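Local coordinates for protein scytalidopepsin B (Scytalidium lignicola, PDB 2IFR) that cleaves peptide bonds in proteins as an acid-acting glutamic peptidase of the A4 family, a fungal endopeptidase built on a beta-sandwich, at residues S20-V25 / E161-S166; S157-F162 / T200-Y205. All coordinates share one frame; numbering follows the deposited sequence.

Interaction 1. Residues S20-V25 / E161-S166; sequences SATANV and EFTDCS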
ATOM      1  N   SER A  20       9.964  -2.691  -2.845  1.00 25.64           N
ATOM      2  CA  SER A  20       9.274  -3.862  -3.341  1.00 25.75           C
ATOM      3  C   SER A  20       9.152  -4.920  -2.257  1.00 25.60           C
ATOM      4  O   SER A  20       9.917  -4.909  -1.262  1.00 25.09           O
ATOM      5  CB  SER A  20      10.030  -4.461  -4.537  1.00 26.52           C
ATOM      6  OG  SER A  20      11.247  -5.029  -4.093  1.00 29.52           O
ATOM      7  N   ALA A  21       8.210  -5.831  -2.442  1.00 24.51           N
ATOM      8  CA  ALA A  21       8.000  -6.934  -1.503  1.00 25.21           C
ATOM      9  C   ALA A  21       6.971  -7.844  -2.145  1.00 24.51           C
ATOM     10  O   ALA A  21       6.280  -7.456  -3.149  1.00 25.24           O
ATOM     11  CB  ALA A  21       7.454  -6.403  -0.144  1.00 24.39           C
ATOM     12  N   THR A  22       6.861  -9.043  -1.605  1.00 24.18           N
ATOM     13  CA  THR A  22       5.887 -10.007  -2.048  1.00 24.55           C
ATOM     14  C   THR A  22       4.889 -10.155  -0.878  1.00 24.68           C
ATOM     15  O   THR A  22       5.315 -10.325   0.309  1.00 25.36           O
ATOM     16  CB  THR A  22       6.578 -11.341  -2.334  1.00 26.72           C
ATOM     17  OG1 THR A  22       7.454 -11.182  -3.455  1.00 27.66           O
ATOM     18  CG2 THR A  22       5.564 -12.433  -2.638  1.00 27.90           C
ATOM     19  N   ALA A  23       3.593 -10.049  -1.146  1.00 22.72           N
ATOM     20  CA  ALA A  23       2.592 -10.199  -0.079  1.00 22.00           C
ATOM     21  C   ALA A  23       1.594 -11.279  -0.451  1.00 22.33           C
ATOM     22  O   ALA A  23       1.273 -11.467  -1.678  1.00 21.30           O
ATOM     23  CB  ALA A  23       1.861  -8.876   0.163  1.00 17.18           C
ATOM     24  N   ASN A  24       1.090 -11.997   0.557  1.00 21.66           N
ATOM     25  CA  ASN A  24       0.092 -13.067   0.323  1.00 21.25           C
ATOM     26  C   ASN A  24      -1.299 -12.448   0.353  1.00 21.57           C
ATOM     27  O   ASN A  24      -1.558 -11.428   1.093  1.00 20.76           O
ATOM     28  CB  ASN A  24       0.226 -14.138   1.409  1.00 21.83           C
ATOM     29  CG  ASN A  24       0.075 -13.555   2.818  1.00 23.93           C
ATOM     30  OD1 ASN A  24      -0.987 -13.824   3.516  1.00 25.36           O
ATOM     31  ND2 ASN A  24       1.021 -12.802   3.225  1.00 17.59           N
ATOM     32  N   VAL A  25      -2.217 -13.021  -0.416  1.00 21.05           N
ATOM     33  CA  VAL A  25      -3.571 -12.513  -0.462  1.00 21.63           C
ATOM     34  C   VAL A  25      -4.348 -13.278   0.611  1.00 23.01           C
ATOM     35  O   VAL A  25      -4.378 -14.546   0.603  1.00 20.92           O
ATOM     36  CB  VAL A  25      -4.208 -12.755  -1.871  1.00 22.05           C
ATOM     37  CG1 VAL A  25      -5.599 -12.181  -1.920  1.00 22.01           C
ATOM     38  CG2 VAL A  25      -3.335 -12.079  -2.965  1.00 21.80           C
ATOM     39  N   GLU A 161       1.630 -10.724   5.049  1.00 24.28           N
ATOM     40  CA  GLU A 161       3.065 -10.560   5.217  1.00 24.98           C
ATOM     41  C   GLU A 161       3.794 -10.094   3.970  1.00 24.18           C
ATOM     42  O   GLU A 161       3.703 -10.746   2.878  1.00 22.86           O
ATOM     43  CB  GLU A 161       3.665 -11.885   5.653  1.00 28.42           C
ATOM     44  CG  GLU A 161       3.026 -12.407   6.893  1.00 36.22           C
ATOM     45  CD  GLU A 161       3.825 -13.520   7.530  1.00 42.72           C
ATOM     46  OE1 GLU A 161       3.365 -14.007   8.588  1.00 44.36           O
ATOM     47  OE2 GLU A 161       4.902 -13.895   6.975  1.00 45.84           O
ATOM     48  N   PHE A 162       4.512  -8.987   4.113  1.00 23.83           N
ATOM     49  CA  PHE A 162       5.317  -8.438   3.028  1.00 22.82           C
ATOM     50  C   PHE A 162       6.657  -9.129   3.265  1.00 24.68           C
ATOM     51  O   PHE A 162       7.345  -8.845   4.305  1.00 25.42           O
ATOM     52  CB  PHE A 162       5.485  -6.934   3.206  1.00 20.36           C
ATOM     53  CG  PHE A 162       4.206  -6.139   3.091  1.00 20.68           C
ATOM     54  CD1 PHE A 162       3.787  -5.641   1.858  1.00 21.82           C
ATOM     55  CD2 PHE A 162       3.456  -5.821   4.228  1.00 21.38           C
ATOM     56  CE1 PHE A 162       2.634  -4.826   1.755  1.00 18.76           C
ATOM     57  CE2 PHE A 162       2.305  -5.008   4.144  1.00 17.95           C
ATOM     58  CZ  PHE A 162       1.897  -4.509   2.899  1.00 20.93           C
ATOM     59  N   THR A 163       7.043 -10.045   2.381  1.00 24.67           N
ATOM     60  CA  THR A 163       8.312 -10.766   2.544  1.00 25.04           C
ATOM     61  C   THR A 163       9.309 -10.266   1.505  1.00 25.93           C
ATOM     62  O   THR A 163       8.895  -9.673   0.458  1.00 24.23           O
ATOM     63  CB  THR A 163       8.115 -12.287   2.397  1.00 26.79           C
ATOM     64  OG1 THR A 163       7.421 -12.567   1.174  1.00 27.50           O
ATOM     65  CG2 THR A 163       7.281 -12.830   3.571  1.00 25.14           C
ATOM     66  N   ASP A 164      10.593 -10.479   1.769  1.00 26.50           N
ATOM     67  CA  ASP A 164      11.663 -10.008   0.894  1.00 29.19           C
ATOM     68  C   ASP A 164      11.492  -8.530   0.619  1.00 29.69           C
ATOM     69  O   ASP A 164      11.603  -8.074  -0.579  1.00 28.79           O
ATOM     70  CB  ASP A 164      11.669 -10.773  -0.432  1.00 33.75           C
ATOM     71  CG  ASP A 164      12.105 -12.205  -0.263  1.00 37.38           C
ATOM     72  OD1 ASP A 164      12.977 -12.453   0.611  1.00 39.62           O
ATOM     73  OD2 ASP A 164      11.588 -13.080  -0.998  1.00 40.70           O
ATOM     74  N   CYS A 165      11.201  -7.761   1.668  1.00 27.42           N
ATOM     75  CA  CYS A 165      11.042  -6.320   1.518  1.00 26.80           C
ATOM     76  C   CYS A 165      12.380  -5.769   1.070  1.00 28.19           C
ATOM     77  O   CYS A 165      13.469  -6.250   1.545  1.00 26.18           O
ATOM     78  CB  CYS A 165      10.638  -5.664   2.841  1.00 25.85           C
ATOM     79  SG  CYS A 165       8.978  -6.177   3.370  1.00 25.34           S
ATOM     80  N   SER A 166      12.344  -4.785   0.179  1.00 26.44           N
ATOM     81  CA  SER A 166      13.579  -4.200  -0.319  1.00 27.28           C
ATOM     82  C   SER A 166      13.353  -2.733  -0.571  1.00 26.42           C
ATOM     83  O   SER A 166      12.340  -2.338  -1.221  1.00 28.14           O
ATOM     84  CB  SER A 166      14.021  -4.914  -1.612  1.00 26.80           C
ATOM     85  OG  SER A 166      15.056  -4.196  -2.248  1.00 31.05           O
TER
HETATM   86  O   HOH W   1      11.271  -7.501  -3.128  1.00 33.09           O
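Thr22 and Thr163 form an antiparallel hydrogen-bonded pair: Thr22 N reaches Thr163 O at 3.0 Å and Thr163 N reaches Thr22 O at 2.7 Å. Phe162 CA-H adds a CA-H...O contact to that same Thr22 O. Ser20 and Ser166 repeat the two-bond pattern, but the register has shifted by one residue between the pairs. Ala21 alone spans the gap on its strand, while Asp164 and Cys165 share it on the other. This is a beta bulge, and Asp164, where the strand turns a corner, has left-handed backbone torsions. A water joins Ser20 OG to Asp164 O, donating to the carbonyl oxygen Asp164 O at 2.6 Å and lying 2.7 Å from Ser20 OG. With chi1 at 69°, Ser20 OG sits between its own N and carbonyl carbon, and from there it meets the water.

The buried face is apolar. Ala21 CB packs 3.9 Å from Phe162 CB, near the plane of the ring at its edge, and lies 3.8 Å from Cys165 SG. Ala23 CB approaches Phe162 CD1 obliquely at 4.1 Å. Phe162 CG stands anti to its carbonyl carbon (chi1 -65°), and the ring extends inward against Ile135 of strand 130-141; Phe133 of that strand covers Ala21 and Cys165. On its other edge strand 20-24 is bonded through Ala21 to Met91 and through Ala23 to Ile89, which places it inside a sheet of the beta-sandwich.

The chemistry divides by face: hydroxyls of Ser20, Thr22, Thr163 and Ser166 occupy the partly exposed side, the Phe162 ring with Ala21, Ala23 and Cys165 lines the buried side, and at the bulge the carbonyl of Asp164 is met by a water that a serine hydroxyl holds in turn.

Interaction 2. Residues S157-F162 / T200-Y205; sequences SPAVEF and TVSCSY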
ATOM      1  N   SER A 157      -7.599 -13.013   7.216  1.00 18.96           N
ATOM      2  CA  SER A 157      -6.828 -14.113   7.758  1.00 22.15           C
ATOM      3  C   SER A 157      -6.244 -14.919   6.603  1.00 21.10           C
ATOM      4  O   SER A 157      -6.912 -15.071   5.544  1.00 22.57           O
ATOM      5  CB  SER A 157      -7.791 -15.004   8.572  1.00 24.27           C
ATOM      6  OG  SER A 157      -7.111 -16.152   9.005  1.00 33.22           O
ATOM      7  N   PRO A 158      -5.002 -15.408   6.725  1.00 20.81           N
ATOM      8  CA  PRO A 158      -4.075 -15.264   7.852  1.00 20.17           C
ATOM      9  C   PRO A 158      -3.485 -13.860   7.740  1.00 20.18           C
ATOM     10  O   PRO A 158      -3.995 -12.988   6.942  1.00 19.29           O
ATOM     11  CB  PRO A 158      -3.022 -16.329   7.569  1.00 21.98           C
ATOM     12  CG  PRO A 158      -2.931 -16.247   6.020  1.00 22.73           C
ATOM     13  CD  PRO A 158      -4.406 -16.222   5.645  1.00 19.48           C
ATOM     14  N   ALA A 159      -2.424 -13.618   8.491  1.00 20.53           N
ATOM     15  CA  ALA A 159      -1.754 -12.324   8.483  1.00 20.31           C
ATOM     16  C   ALA A 159      -1.241 -11.995   7.077  1.00 19.81           C
ATOM     17  O   ALA A 159      -0.860 -12.933   6.293  1.00 18.73           O
ATOM     18  CB  ALA A 159      -0.567 -12.352   9.467  1.00 17.48           C
ATOM     19  N   VAL A 160      -1.245 -10.712   6.726  1.00 18.19           N
ATOM     20  CA  VAL A 160      -0.701 -10.299   5.447  1.00 18.63           C
ATOM     21  C   VAL A 160       0.757  -9.981   5.716  1.00 20.99           C
ATOM     22  O   VAL A 160       1.101  -9.071   6.556  1.00 18.82           O
ATOM     23  CB  VAL A 160      -1.383  -9.053   4.886  1.00 20.27           C
ATOM     24  CG1 VAL A 160      -0.675  -8.631   3.580  1.00 20.21           C
ATOM     25  CG2 VAL A 160      -2.823  -9.371   4.592  1.00 20.34           C
ATOM     26  N   GLU A 161       1.630 -10.724   5.049  1.00 24.28           N
ATOM     27  CA  GLU A 161       3.065 -10.560   5.217  1.00 24.98           C
ATOM     28  C   GLU A 161       3.794 -10.094   3.970  1.00 24.18           C
ATOM     29  O   GLU A 161       3.703 -10.746   2.878  1.00 22.86           O
ATOM     30  CB  GLU A 161       3.665 -11.885   5.653  1.00 28.42           C
ATOM     31  CG  GLU A 161       3.026 -12.407   6.893  1.00 36.22           C
ATOM     32  CD  GLU A 161       3.825 -13.520   7.530  1.00 42.72           C
ATOM     33  OE1 GLU A 161       3.365 -14.007   8.588  1.00 44.36           O
ATOM     34  OE2 GLU A 161       4.902 -13.895   6.975  1.00 45.84           O
ATOM     35  N   PHE A 162       4.512  -8.987   4.113  1.00 23.83           N
ATOM     36  CA  PHE A 162       5.317  -8.438   3.028  1.00 22.82           C
ATOM     37  C   PHE A 162       6.657  -9.129   3.265  1.00 24.68           C
ATOM     38  O   PHE A 162       7.345  -8.845   4.305  1.00 25.42           O
ATOM     39  CB  PHE A 162       5.485  -6.934   3.206  1.00 20.36           C
ATOM     40  CG  PHE A 162       4.206  -6.139   3.091  1.00 20.68           C
ATOM     41  CD1 PHE A 162       3.787  -5.641   1.858  1.00 21.82           C
ATOM     42  CD2 PHE A 162       3.456  -5.821   4.228  1.00 21.38           C
ATOM     43  CE1 PHE A 162       2.634  -4.826   1.755  1.00 18.76           C
ATOM     44  CE2 PHE A 162       2.305  -5.008   4.144  1.00 17.95           C
ATOM     45  CZ  PHE A 162       1.897  -4.509   2.899  1.00 20.93           C
ATOM     46  N   THR A 200      10.985  -8.807   6.604  1.00 22.55           N
ATOM     47  CA  THR A 200       9.541  -9.116   6.616  1.00 20.32           C
ATOM     48  C   THR A 200       8.726  -8.118   7.440  1.00 21.15           C
ATOM     49  O   THR A 200       9.131  -7.743   8.582  1.00 20.31           O
ATOM     50  CB  THR A 200       9.297 -10.541   7.194  1.00 20.01           C
ATOM     51  OG1 THR A 200      10.042 -11.499   6.444  0.50 10.35           O
ATOM     52  CG2 THR A 200       7.801 -10.918   7.142  0.50 12.13           C
ATOM     53  N   VAL A 201       7.613  -7.644   6.886  1.00 21.47           N
ATOM     54  CA  VAL A 201       6.685  -6.752   7.616  1.00 19.57           C
ATOM     55  C   VAL A 201       5.432  -7.635   7.681  1.00 22.55           C
ATOM     56  O   VAL A 201       4.808  -7.996   6.615  1.00 23.38           O
ATOM     57  CB  VAL A 201       6.378  -5.438   6.866  1.00 19.44           C
ATOM     58  CG1 VAL A 201       5.320  -4.618   7.642  1.00 20.73           C
ATOM     59  CG2 VAL A 201       7.658  -4.598   6.747  1.00 18.54           C
ATOM     60  N   SER A 202       5.048  -8.023   8.887  1.00 22.63           N
ATOM     61  CA  SER A 202       3.914  -8.928   9.061  1.00 23.68           C
ATOM     62  C   SER A 202       2.770  -8.235   9.784  1.00 23.88           C
ATOM     63  O   SER A 202       2.955  -7.668  10.916  1.00 22.34           O
ATOM     64  CB  SER A 202       4.385 -10.157   9.833  1.00 24.66           C
ATOM     65  OG  SER A 202       3.291 -11.037  10.060  1.00 32.59           O
ATOM     66  N   CYS A 203       1.588  -8.260   9.181  1.00 22.00           N
ATOM     67  CA  CYS A 203       0.465  -7.572   9.772  1.00 21.10           C
ATOM     68  C   CYS A 203      -0.712  -8.491  10.039  1.00 20.54           C
ATOM     69  O   CYS A 203      -1.361  -8.992   9.071  1.00 21.20           O
ATOM     70  CB  CYS A 203       0.003  -6.459   8.846  1.00 21.27           C
ATOM     71  SG  CYS A 203       1.068  -4.991   8.636  1.00 25.11           S
ATOM     72  N   SER A 204      -1.027  -8.702  11.314  1.00 17.81           N
ATOM     73  CA  SER A 204      -2.161  -9.538  11.678  1.00 16.15           C
ATOM     74  C   SER A 204      -3.392  -8.685  11.925  1.00 15.63           C
ATOM     75  O   SER A 204      -3.291  -7.545  12.482  1.00 17.26           O
ATOM     76  CB  SER A 204      -1.881 -10.301  12.978  1.00 16.26           C
ATOM     77  OG  SER A 204      -0.919 -11.312  12.770  1.00 18.63           O
ATOM     78  N   TYR A 205      -4.554  -9.199  11.543  1.00 18.02           N
ATOM     79  CA  TYR A 205      -5.800  -8.484  11.836  1.00 15.23           C
ATOM     80  C   TYR A 205      -6.093  -8.741  13.310  1.00 15.83           C
ATOM     81  O   TYR A 205      -5.807  -9.857  13.809  1.00 15.57           O
ATOM     82  CB  TYR A 205      -6.952  -9.039  11.008  1.00 15.94           C
ATOM     83  CG  TYR A 205      -8.280  -8.427  11.401  1.00 16.85           C
ATOM     84  CD1 TYR A 205      -9.163  -9.099  12.265  1.00 17.88           C
ATOM     85  CD2 TYR A 205      -8.634  -7.170  10.951  1.00 17.26           C
ATOM     86  CE1 TYR A 205     -10.371  -8.515  12.664  1.00 18.49           C
ATOM     87  CE2 TYR A 205      -9.837  -6.567  11.340  1.00 16.86           C
ATOM     88  CZ  TYR A 205     -10.701  -7.246  12.192  1.00 20.69           C
ATOM     89  OH  TYR A 205     -11.895  -6.661  12.546  1.00 19.97           O
TER
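Val201 O is gripped by three groups of one antiparallel neighbour. Phe162 N donates to it at 2.7 Å. Glu161 CA-H adds a longer contact at 3.4 Å, and Phe162 CD2 brings the ring edge to 3.5 Å, with the oxygen in the plane of the ring. The motif is an antiparallel strand pair within one sheet of the beta-sandwich expected for a peptidase of the A4 family. Val201 N returns a bond to Phe162 O at 2.9 Å, closing the hydrogen-bonded pair, and Thr200 CA-H touches that same oxygen. Two residues further along, Cys203 N donates to Val160 O at 2.8 Å and Val160 N to Cys203 O.

Between these pairs lies the non-hydrogen-bonded pair Glu161 and Ser202, whose side chains share the more exposed face. A chi1 of 178° swings Ser202 OG away from the backbone N and over toward the glutamate, where it donates weakly to Glu161 OE1 at 3.3 Å. The glutamate chain is extended beyond CG, and its CG lies alongside the same hydroxyl before the carboxylate is reached. Such a long bond probably orients the carboxylate only loosely.

Val160, Phe162, Val201 and Cys203 occupy the buried face. Val201 CB packs against Phe162 CD2 at 4.0 Å, the two side chains lying obliquely to each other. Beneath them are Ile135 and Phe133 of strand 130-141 together with Ala38 and Val40 of strand 34-42, so the face belongs to the core. The disulfide from Cys203 to Cys194 ties strand 200-205 covalently to strand 189-197. Past the regular pairing, just after the cis peptide that precedes Pro158, Ala159 CB rests 3.5 Å from Ser204 OG.

How the interactions relate
Interactions 1 and 2 flank the same strand, 155-169, on its two edges, and their centres are about 9 Å apart. Strand 16-29 lies along one edge and strand 200-205 along the other, giving three adjacent strands, the central one antiparallel to both others. Glu161 and Phe162 serve both contacts. In chain order the segments run 20-25, 157-162, 161-166 and 200-205, so a strand from near the N-terminus is joined to two from the last quarter or so of the chain. On the buried side the two meet directly, Cys165 SG packing 4.0 Å from Val201 CG2. Strand 155-169 is thus an interior strand, with 88-95 and 189-197 continuing the pairing beyond its two neighbours.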